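Local coordinates for ubiquitin domain-containing protein DSK2,putative (Plasmodium falciparum, PDB 6JL3) that probably acts as a ubiquitin shuttle factor, using its ubiquitin-like domain to engage receptors of the proteasome, at residues Thr26-Lys31 / Leu54-Ser59; Val19-Asp24 / Glu58-Tyr63; Gln45-Lys50 / Asn69-Val74. All blocks are in the same frame, centred on the assembly; numbering follows the deposited sequence. Where two conformers were deposited one is given.

How the contacts relate
The three contacts tie together the ubiquitin-like (beta-grasp) domain, in which a mixed sheet wraps helix 27-35. Contact 3 lies in the sheet, between strands 45-49 and 70-75. Contact 1 sets the first turn of the helix on the loop after strand 52-53, and contact 2 joins the end of strand 15-21 to the next part of that loop, sharing Glu58 and Ser59. Along the chain, contacts 1 and 2 end on the same loop, and segments of contact 3 alternate with theirs. Centres of contacts 1 and 2 are about 8 Å apart; contact 3 is about 11 Å from contact 1 and 13 Å from contact 2. Leu30, Leu60 and Ile47 bring helix, loop and sheet into one core.

Contact 1: Thr26-Lys31 / Leu54-Ser59; sequences TVLDLK and LKDKES
Lys31 and Asp56 form the charged pair of this contact, where the helix of a ubiquitin-like beta-grasp domain starts against the loop after strand 52-53. Their side chains cross at about a right angle, and Lys31 NZ meets Asp56 OD1 at 2.7 Å on the syn lone pair, making a salt bridge. Beyond CG the lysine chain is extended, which brings NZ to the carboxylate.

Two backbone bonds hold the helix start. Val27 N reaches Glu58 O at 2.9 Å, and Leu28 N reaches Asp56 O, also at 2.9 Å. Both acceptors are carbonyls of residues within the type I turn Lys55-Glu58, so amides of the first helical turn are satisfied from the loop. Inside, Val27 presses its CG2 branch onto Leu54 CB at 3.7 Å, while Leu30, three residues on, packs on Leu60 and Ile47.

A capping box positions the helix start itself. Thr26 is the N-cap; its OG1, set between the backbone N and the carbonyl carbon (chi1 64°), is placed to accept Asp29 N at 3.0 Å. In return, Thr26 N donates to Asp29 OD2 at 3.0 Å, from the anti side and 34° out of the carboxylate plane.

Contact 2: Val19-Asp24 / Glu58-Tyr63; sequences VAIEPD and ESLTLY
Ile21 and Leu60 supply the apolar part of this contact, meeting through their terminal methyls: Ile21 CD1 lies 3.5 Å from Leu60 CD1, the two side chains crossing at about a right angle. Ile21 has CG1 between its backbone N and carbonyl carbon (chi1 61°), and from there the extended end of the chain reaches the leucine. Both residues are buried in the core of the beta-grasp fold, Ile21 also touching Ile33 of the helix and Leu60 touching Val27 and Leu30.

Two carbon atoms press on the carbonyl oxygen of Pro23. Both belong to the 3-10 turn 60-63, with Leu60 CB 3.3 Å from Pro23 O and Thr61 CG2 3.2 Å from Pro23 O. The same threonine methyl extends along the backbone to Asp24, lying 3.8 Å from Asp24 CA.

Polar contacts gather at the hydroxyl of Ser59, in one of the two conformers modelled for this serine. There Ser59 OG and Thr61 OG1 are hydrogen-bonded at 2.8 Å, in a direction that is not settled. Ser59 OG also lies 3.1 Å from Asp24 O, a possible second acceptor for its proton.

The chemistry thus changes from a methyl contact inside to hydroxyls and a carbonyl toward the surface. With one serine proton for two nearby oxygens, and a second conformer, the link to Asp24 remains tentative.

Contact 3: Gln45-Lys50 / Asn69-Val74; sequences QRIIFK and NTMHLV
Phe49 is sandwiched between Met71 and its own neighbour Lys50, at the end of an antiparallel strand pair in the ubiquitin-like beta-grasp sheet. Met71 CE sits over one face, 4.0 Å from the Phe49 ring centroid and 11° off the normal, a CH-pi contact; Lys50 CG covers the opposite face. The Met71 sulfur approaches more obliquely, adding a Met-aromatic contact. At the ring edge, Asn69 OD1 lies 3.4 Å from Phe49 CZ, with amide and ring planes 43° apart; the same oxygen accepts a bond from Ala66 N. Thr70 O also lies there, 3.9 Å from Phe49 CD1.

With CG anti to the carbonyl carbon (chi1 -55°) and the chain extended beyond it, Met71 also brings SD to within 3.6 Å of Ile47 CG2. Ile47 in turn places CG1 against Leu73 CD1, and this inner face is covered by the helix through Leu30. Arg46, Ile48, His72 and Val74 point to the other face.

Arg46-Val74 and Ile48-His72 are hydrogen-bonded pairs, with Ile47-Leu73 a non-hydrogen-bonded pair between them. Ile48 N bonds His72 O at 2.8 Å. A water donates to Ile48 O at 2.8 Å and hydrogen-bonds to His72 ND1 at 3.0 Å.

Contact 1: Thr26-Lys31 / Leu54-Ser59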
loop_
_atom_site.group_PDB
_atom_site.type_symbol
_atom_site.label_atom_id
_atom_site.label_comp_id
_atom_site.label_asym_id
_atom_site.label_seq_id
_atom_site.Cartn_x
_atom_site.Cartn_y
_atom_site.Cartn_z
ATOM N N THR A 26 3.991 -7.177 -5.415
ATOM C CA THR A 26 3.622 -7.782 -4.144
ATOM C C THR A 26 3.350 -6.703 -3.095
ATOM O O THR A 26 3.718 -5.529 -3.249
ATOM C CB THR A 26 4.733 -8.685 -3.618
ATOM O OG1 THR A 26 5.888 -7.872 -3.350
ATOM C CG2 THR A 26 5.049 -9.783 -4.614
ATOM N N VAL A 27 2.730 -7.128 -1.992
ATOM C CA VAL A 27 2.537 -6.247 -0.841
ATOM C C VAL A 27 3.872 -5.708 -0.336
ATOM O O VAL A 27 3.993 -4.523 0.000
ATOM C CB VAL A 27 1.758 -6.997 0.253
ATOM C CG1 VAL A 27 1.715 -6.204 1.546
ATOM C CG2 VAL A 27 0.359 -7.319 -0.252
ATOM N N LEU A 28 4.895 -6.561 -0.275
ATOM C CA LEU A 28 6.215 -6.097 0.144
ATOM C C LEU A 28 6.757 -5.036 -0.815
ATOM O O LEU A 28 7.311 -4.018 -0.376
ATOM C CB LEU A 28 7.179 -7.275 0.268
ATOM C CG LEU A 28 8.574 -6.904 0.785
ATOM C CD1 LEU A 28 8.518 -6.239 2.158
ATOM C CD2 LEU A 28 9.494 -8.131 0.818
ATOM N N ASP A 29 6.603 -5.251 -2.127
ATOM C CA ASP A 29 6.981 -4.226 -3.100
ATOM C C ASP A 29 6.280 -2.907 -2.787
ATOM O O ASP A 29 6.880 -1.828 -2.881
ATOM C CB ASP A 29 6.574 -4.640 -4.522
ATOM C CG ASP A 29 7.423 -5.752 -5.122
ATOM O OD1 ASP A 29 8.608 -5.893 -4.779
ATOM O OD2 ASP A 29 6.884 -6.483 -5.990
ATOM N N LEU A 30 4.983 -2.982 -2.470
ATOM C CA LEU A 30 4.201 -1.788 -2.165
ATOM C C LEU A 30 4.683 -1.117 -0.886
ATOM O O LEU A 30 4.737 0.113 -0.823
ATOM C CB LEU A 30 2.723 -2.169 -2.091
ATOM C CG LEU A 30 1.741 -1.022 -1.888
ATOM C CD1 LEU A 30 1.871 -0.002 -3.010
ATOM C CD2 LEU A 30 0.315 -1.542 -1.793
ATOM N N LYS A 31 5.056 -1.894 0.136
ATOM C CA LYS A 31 5.635 -1.305 1.340
ATOM C C LYS A 31 6.939 -0.578 1.025
ATOM O O LYS A 31 7.217 0.490 1.585
ATOM C CB LYS A 31 5.878 -2.376 2.400
ATOM C CG LYS A 31 4.616 -2.938 3.029
ATOM C CD LYS A 31 4.935 -3.981 4.091
ATOM C CE LYS A 31 3.677 -4.399 4.826
ATOM N NZ LYS A 31 3.932 -5.529 5.755
ATOM N N LEU A 54 -2.763 -6.697 4.708
ATOM C CA LEU A 54 -2.297 -7.402 3.522
ATOM C C LEU A 54 -0.973 -8.110 3.800
ATOM O O LEU A 54 -0.150 -7.645 4.591
ATOM C CB LEU A 54 -2.148 -6.430 2.356
ATOM C CG LEU A 54 -3.417 -5.664 1.971
ATOM C CD1 LEU A 54 -3.140 -4.920 0.660
ATOM C CD2 LEU A 54 -4.642 -6.539 1.841
ATOM N N LYS A 55 -0.774 -9.246 3.127
ATOM C CA LYS A 55 0.340 -10.155 3.403
ATOM C C LYS A 55 1.495 -9.945 2.424
ATOM O O LYS A 55 1.302 -9.991 1.203
ATOM C CB LYS A 55 -0.147 -11.608 3.340
ATOM C CG LYS A 55 -1.184 -11.985 4.409
ATOM C CD LYS A 55 -0.614 -11.809 5.814
ATOM C CE LYS A 55 -1.643 -12.067 6.916
ATOM N NZ LYS A 55 -2.073 -13.492 6.971
ATOM N N ASP A 56 2.706 -9.810 2.978
ATOM C CA ASP A 56 3.883 -9.348 2.245
ATOM C C ASP A 56 4.104 -10.074 0.923
ATOM O O ASP A 56 4.448 -9.450 -0.089
ATOM C CB ASP A 56 5.141 -9.583 3.092
ATOM C CG ASP A 56 5.392 -8.516 4.123
ATOM O OD1 ASP A 56 4.665 -7.508 4.134
ATOM O OD2 ASP A 56 6.338 -8.702 4.925
ATOM N N LYS A 57 4.032 -11.405 0.935
ATOM C CA LYS A 57 4.466 -12.182 -0.226
ATOM C C LYS A 57 3.435 -12.221 -1.343
ATOM O O LYS A 57 3.733 -12.745 -2.421
ATOM C CB LYS A 57 4.849 -13.608 0.185
ATOM C CG LYS A 57 6.085 -13.640 1.067
ATOM C CD LYS A 57 6.461 -15.041 1.512
ATOM C CE LYS A 57 7.814 -15.028 2.207
ATOM N NZ LYS A 57 8.290 -16.401 2.534
ATOM N N GLU A 58 2.255 -11.657 -1.134
ATOM C CA GLU A 58 1.165 -11.826 -2.077
ATOM C C GLU A 58 1.099 -10.696 -3.090
ATOM O O GLU A 58 1.343 -9.522 -2.765
ATOM C CB GLU A 58 -0.167 -11.918 -1.336
ATOM C CG GLU A 58 -0.280 -13.067 -0.323
ATOM C CD GLU A 58 -0.186 -14.485 -0.920
ATOM O OE1 GLU A 58 0.425 -14.695 -1.987
ATOM O OE2 GLU A 58 -0.725 -15.411 -0.282
ATOM N N SER A 59 0.765 -11.053 -4.327
ATOM C CA SER A 59 0.493 -10.067 -5.364
ATOM C C SER A 59 -0.785 -9.305 -5.043
ATOM O O SER A 59 -1.769 -9.886 -4.574
ATOM C CB SER A 59 0.314 -10.776 -6.703
ATOM O OG SER A 59 -0.056 -9.863 -7.721
HETATM O O HOH W 1 0.602 -5.183 5.797
#

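Contact 2: Val19-Asp24 / Glu58-Tyr63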
loop_
_atom_site.group_PDB
_atom_site.type_symbol
_atom_site.label_atom_id
_atom_site.label_comp_id
_atom_site.label_asym_id
_atom_site.label_seq_id
_atom_site.Cartn_x
_atom_site.Cartn_y
_atom_site.Cartn_z
ATOM N N VAL A 19 0.299 6.915 -5.490
ATOM C CA VAL A 19 1.342 6.363 -6.345
ATOM C C VAL A 19 0.713 5.630 -7.522
ATOM O O VAL A 19 -0.422 5.158 -7.461
ATOM C CB VAL A 19 2.308 5.427 -5.585
ATOM C CG1 VAL A 19 3.264 6.238 -4.737
ATOM C CG2 VAL A 19 1.539 4.419 -4.736
ATOM N N ALA A 20 1.480 5.534 -8.600
ATOM C CA ALA A 20 1.107 4.765 -9.781
ATOM C C ALA A 20 1.953 3.501 -9.786
ATOM O O ALA A 20 3.184 3.578 -9.853
ATOM C CB ALA A 20 1.346 5.580 -11.052
ATOM N N ILE A 21 1.293 2.350 -9.704
ATOM C CA ILE A 21 1.958 1.076 -9.499
ATOM C C ILE A 21 1.451 0.058 -10.514
ATOM O O ILE A 21 0.332 0.159 -11.027
ATOM C CB ILE A 21 1.727 0.559 -8.062
ATOM C CG1 ILE A 21 0.231 0.349 -7.790
ATOM C CG2 ILE A 21 2.304 1.532 -7.051
ATOM C CD1 ILE A 21 -0.054 -0.372 -6.489
ATOM N N GLU A 22 2.280 -0.938 -10.791
ATOM C CA GLU A 22 1.809 -2.095 -11.540
ATOM C C GLU A 22 0.900 -2.919 -10.637
ATOM O O GLU A 22 1.261 -3.185 -9.489
ATOM C CB GLU A 22 2.980 -2.944 -11.988
ATOM C CG GLU A 22 3.680 -2.376 -13.182
ATOM C CD GLU A 22 4.938 -1.625 -12.815
ATOM O OE1 GLU A 22 5.540 -1.028 -13.728
ATOM O OE2 GLU A 22 5.330 -1.627 -11.625
ATOM N N PRO A 23 -0.278 -3.344 -11.116
ATOM C CA PRO A 23 -1.239 -3.997 -10.210
ATOM C C PRO A 23 -0.796 -5.349 -9.679
ATOM O O PRO A 23 -1.412 -5.834 -8.722
ATOM C CB PRO A 23 -2.516 -4.116 -11.057
ATOM C CG PRO A 23 -2.074 -3.954 -12.465
ATOM C CD PRO A 23 -0.861 -3.063 -12.439
ATOM N N ASP A 24 0.244 -5.964 -10.244
ATOM C CA ASP A 24 0.666 -7.294 -9.818
ATOM C C ASP A 24 1.926 -7.292 -8.953
ATOM O O ASP A 24 2.469 -8.365 -8.677
ATOM C CB ASP A 24 0.830 -8.230 -11.019
ATOM C CG ASP A 24 1.757 -7.677 -12.085
ATOM O OD1 ASP A 24 2.161 -6.497 -12.002
ATOM O OD2 ASP A 24 2.074 -8.442 -13.021
ATOM N N GLU A 58 2.255 -11.657 -1.134
ATOM C CA GLU A 58 1.165 -11.826 -2.077
ATOM C C GLU A 58 1.099 -10.696 -3.090
ATOM O O GLU A 58 1.343 -9.522 -2.765
ATOM C CB GLU A 58 -0.167 -11.918 -1.336
ATOM C CG GLU A 58 -0.280 -13.067 -0.323
ATOM C CD GLU A 58 -0.186 -14.485 -0.920
ATOM O OE1 GLU A 58 0.425 -14.695 -1.987
ATOM O OE2 GLU A 58 -0.725 -15.411 -0.282
ATOM N N SER A 59 0.765 -11.053 -4.327
ATOM C CA SER A 59 0.493 -10.067 -5.364
ATOM C C SER A 59 -0.785 -9.305 -5.043
ATOM O O SER A 59 -1.769 -9.886 -4.574
ATOM C CB SER A 59 0.314 -10.776 -6.703
ATOM O OG SER A 59 -0.056 -9.863 -7.721
ATOM N N LEU A 60 -0.777 -7.995 -5.327
ATOM C CA LEU A 60 -1.953 -7.177 -5.054
ATOM C C LEU A 60 -3.169 -7.644 -5.840
ATOM O O LEU A 60 -4.305 -7.408 -5.413
ATOM C CB LEU A 60 -1.663 -5.715 -5.395
ATOM C CG LEU A 60 -0.563 -5.022 -4.596
ATOM C CD1 LEU A 60 -0.424 -3.580 -5.077
ATOM C CD2 LEU A 60 -0.829 -5.075 -3.106
ATOM N N THR A 61 -2.959 -8.280 -6.993
ATOM C CA THR A 61 -4.087 -8.788 -7.770
ATOM C C THR A 61 -4.925 -9.776 -6.969
ATOM O O THR A 61 -6.134 -9.864 -7.184
ATOM C CB THR A 61 -3.594 -9.418 -9.071
ATOM O OG1 THR A 61 -2.588 -10.396 -8.789
ATOM C CG2 THR A 61 -3.029 -8.349 -9.987
ATOM N N LEU A 62 -4.316 -10.504 -6.030
ATOM C CA LEU A 62 -5.083 -11.445 -5.224
ATOM C C LEU A 62 -6.184 -10.746 -4.442
ATOM O O LEU A 62 -7.213 -11.356 -4.127
ATOM C CB LEU A 62 -4.158 -12.165 -4.250
ATOM C CG LEU A 62 -3.197 -13.149 -4.901
ATOM C CD1 LEU A 62 -2.177 -13.660 -3.920
ATOM C CD2 LEU A 62 -3.983 -14.310 -5.486
ATOM N N TYR A 63 -5.977 -9.478 -4.107
ATOM C CA TYR A 63 -6.918 -8.704 -3.317
ATOM C C TYR A 63 -7.828 -7.828 -4.170
ATOM O O TYR A 63 -8.629 -7.061 -3.621
ATOM C CB TYR A 63 -6.131 -7.835 -2.346
ATOM C CG TYR A 63 -5.322 -8.606 -1.336
ATOM C CD1 TYR A 63 -5.945 -9.273 -0.288
ATOM C CD2 TYR A 63 -3.934 -8.631 -1.396
ATOM C CE1 TYR A 63 -5.207 -9.942 0.666
ATOM C CE2 TYR A 63 -3.190 -9.300 -0.441
ATOM C CZ TYR A 63 -3.837 -9.956 0.585
ATOM O OH TYR A 63 -3.107 -10.624 1.549
#

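Contact 3: Gln45-Lys50 / Asn69-Val74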
loop_
_atom_site.group_PDB
_atom_site.type_symbol
_atom_site.label_atom_id
_atom_site.label_comp_id
_atom_site.label_asym_id
_atom_site.label_seq_id
_atom_site.Cartn_x
_atom_site.Cartn_y
_atom_site.Cartn_z
ATOM N N GLN A 45 5.416 -1.163 8.863
ATOM C CA GLN A 45 4.209 -0.822 8.137
ATOM C C GLN A 45 3.181 -1.936 8.187
ATOM O O GLN A 45 3.510 -3.120 8.034
ATOM C CB GLN A 45 4.530 -0.599 6.670
ATOM C CG GLN A 45 5.324 0.622 6.360
ATOM C CD GLN A 45 5.593 0.761 4.881
ATOM O OE1 GLN A 45 4.839 0.258 4.043
ATOM N NE2 GLN A 45 6.683 1.434 4.544
ATOM N N ARG A 46 1.919 -1.542 8.323
ATOM C CA ARG A 46 0.793 -2.446 8.102
ATOM C C ARG A 46 -0.122 -1.771 7.090
ATOM O O ARG A 46 -0.585 -0.641 7.322
ATOM C CB ARG A 46 0.053 -2.727 9.416
ATOM C CG ARG A 46 0.937 -3.313 10.515
ATOM C CD ARG A 46 1.456 -4.707 10.166
ATOM N NE ARG A 46 2.282 -5.269 11.234
ATOM C CZ ARG A 46 3.605 -5.175 11.294
ATOM N NH1 ARG A 46 4.279 -4.542 10.346
ATOM N NH2 ARG A 46 4.261 -5.721 12.309
ATOM N N ILE A 47 -0.334 -2.426 5.946
ATOM C CA ILE A 47 -1.226 -1.918 4.910
ATOM C C ILE A 47 -2.596 -2.551 5.102
ATOM O O ILE A 47 -2.729 -3.789 5.112
ATOM C CB ILE A 47 -0.666 -2.165 3.503
ATOM C CG1 ILE A 47 0.669 -1.436 3.328
ATOM C CG2 ILE A 47 -1.691 -1.721 2.462
ATOM C CD1 ILE A 47 1.334 -1.642 1.978
ATOM N N ILE A 48 -3.613 -1.702 5.262
ATOM C CA ILE A 48 -4.977 -2.119 5.566
ATOM C C ILE A 48 -5.835 -1.846 4.339
ATOM O O ILE A 48 -5.886 -0.715 3.848
ATOM C CB ILE A 48 -5.546 -1.362 6.784
ATOM C CG1 ILE A 48 -4.536 -1.328 7.942
ATOM C CG2 ILE A 48 -6.921 -1.937 7.149
ATOM C CD1 ILE A 48 -4.085 -2.649 8.455
ATOM N N PHE A 49 -6.528 -2.876 3.865
ATOM C CA PHE A 49 -7.332 -2.793 2.648
ATOM C C PHE A 49 -8.376 -3.894 2.713
ATOM O O PHE A 49 -8.060 -5.030 3.097
ATOM C CB PHE A 49 -6.424 -2.971 1.429
ATOM C CG PHE A 49 -7.132 -2.922 0.099
ATOM C CD1 PHE A 49 -7.781 -1.773 -0.338
ATOM C CD2 PHE A 49 -7.097 -4.016 -0.749
ATOM C CE1 PHE A 49 -8.405 -1.741 -1.579
ATOM C CE2 PHE A 49 -7.708 -3.988 -1.985
ATOM C CZ PHE A 49 -8.364 -2.851 -2.399
ATOM N N LYS A 50 -9.621 -3.546 2.394
ATOM C CA LYS A 50 -10.722 -4.517 2.407
ATOM C C LYS A 50 -10.808 -5.260 3.740
ATOM O O LYS A 50 -11.076 -6.467 3.798
ATOM C CB LYS A 50 -10.634 -5.481 1.220
ATOM C CG LYS A 50 -10.894 -4.791 -0.108
ATOM C CD LYS A 50 -10.884 -5.785 -1.255
ATOM C CE LYS A 50 -11.331 -5.150 -2.561
ATOM N NZ LYS A 50 -11.293 -6.143 -3.678
ATOM N N ASN A 69 -8.312 3.069 -5.933
ATOM C CA ASN A 69 -8.565 2.604 -4.578
ATOM C C ASN A 69 -7.713 3.372 -3.570
ATOM O O ASN A 69 -6.612 3.840 -3.877
ATOM C CB ASN A 69 -8.235 1.106 -4.434
ATOM C CG ASN A 69 -9.298 0.154 -5.012
ATOM O OD1 ASN A 69 -9.031 -1.043 -5.146
ATOM N ND2 ASN A 69 -10.481 0.664 -5.339
ATOM N N THR A 70 -8.224 3.456 -2.347
ATOM C CA THR A 70 -7.504 4.006 -1.211
ATOM C C THR A 70 -7.241 2.894 -0.204
ATOM O O THR A 70 -8.110 2.062 0.065
ATOM C CB THR A 70 -8.300 5.142 -0.548
ATOM O OG1 THR A 70 -8.493 6.199 -1.498
ATOM C CG2 THR A 70 -7.573 5.688 0.674
ATOM N N MET A 71 -6.026 2.866 0.320
ATOM C CA MET A 71 -5.632 1.980 1.400
ATOM C C MET A 71 -5.199 2.833 2.583
ATOM O O MET A 71 -4.904 4.023 2.445
ATOM C CB MET A 71 -4.461 1.095 0.971
ATOM C CG MET A 71 -4.730 0.299 -0.290
ATOM S SD MET A 71 -3.451 -0.927 -0.596
ATOM C CE MET A 71 -4.043 -1.690 -2.102
ATOM N N HIS A 72 -5.163 2.220 3.759
ATOM C CA HIS A 72 -4.617 2.873 4.932
ATOM C C HIS A 72 -3.262 2.277 5.262
ATOM O O HIS A 72 -3.035 1.077 5.098
ATOM C CB HIS A 72 -5.542 2.750 6.136
ATOM C CG HIS A 72 -6.761 3.596 6.032
ATOM N ND1 HIS A 72 -7.826 3.266 5.223
ATOM C CD2 HIS A 72 -7.086 4.771 6.621
ATOM C CE1 HIS A 72 -8.761 4.192 5.329
ATOM N NE2 HIS A 72 -8.337 5.118 6.171
ATOM N N LEU A 73 -2.367 3.126 5.724
ATOM C CA LEU A 73 -1.047 2.721 6.186
ATOM C C LEU A 73 -0.915 3.131 7.645
ATOM O O LEU A 73 -1.051 4.317 7.980
ATOM C CB LEU A 73 0.029 3.383 5.329
ATOM C CG LEU A 73 1.465 3.037 5.683
ATOM C CD1 LEU A 73 1.737 1.564 5.488
ATOM C CD2 LEU A 73 2.392 3.885 4.829
ATOM N N VAL A 74 -0.679 2.149 8.509
ATOM C CA VAL A 74 -0.524 2.372 9.937
ATOM C C VAL A 74 0.775 1.719 10.397
ATOM O O VAL A 74 1.387 0.920 9.683
ATOM C CB VAL A 74 -1.735 1.864 10.756
ATOM C CG1 VAL A 74 -3.021 2.518 10.255
ATOM C CG2 VAL A 74 -1.843 0.352 10.719
HETATM O O HOH W 2 -8.343 0.503 4.258
#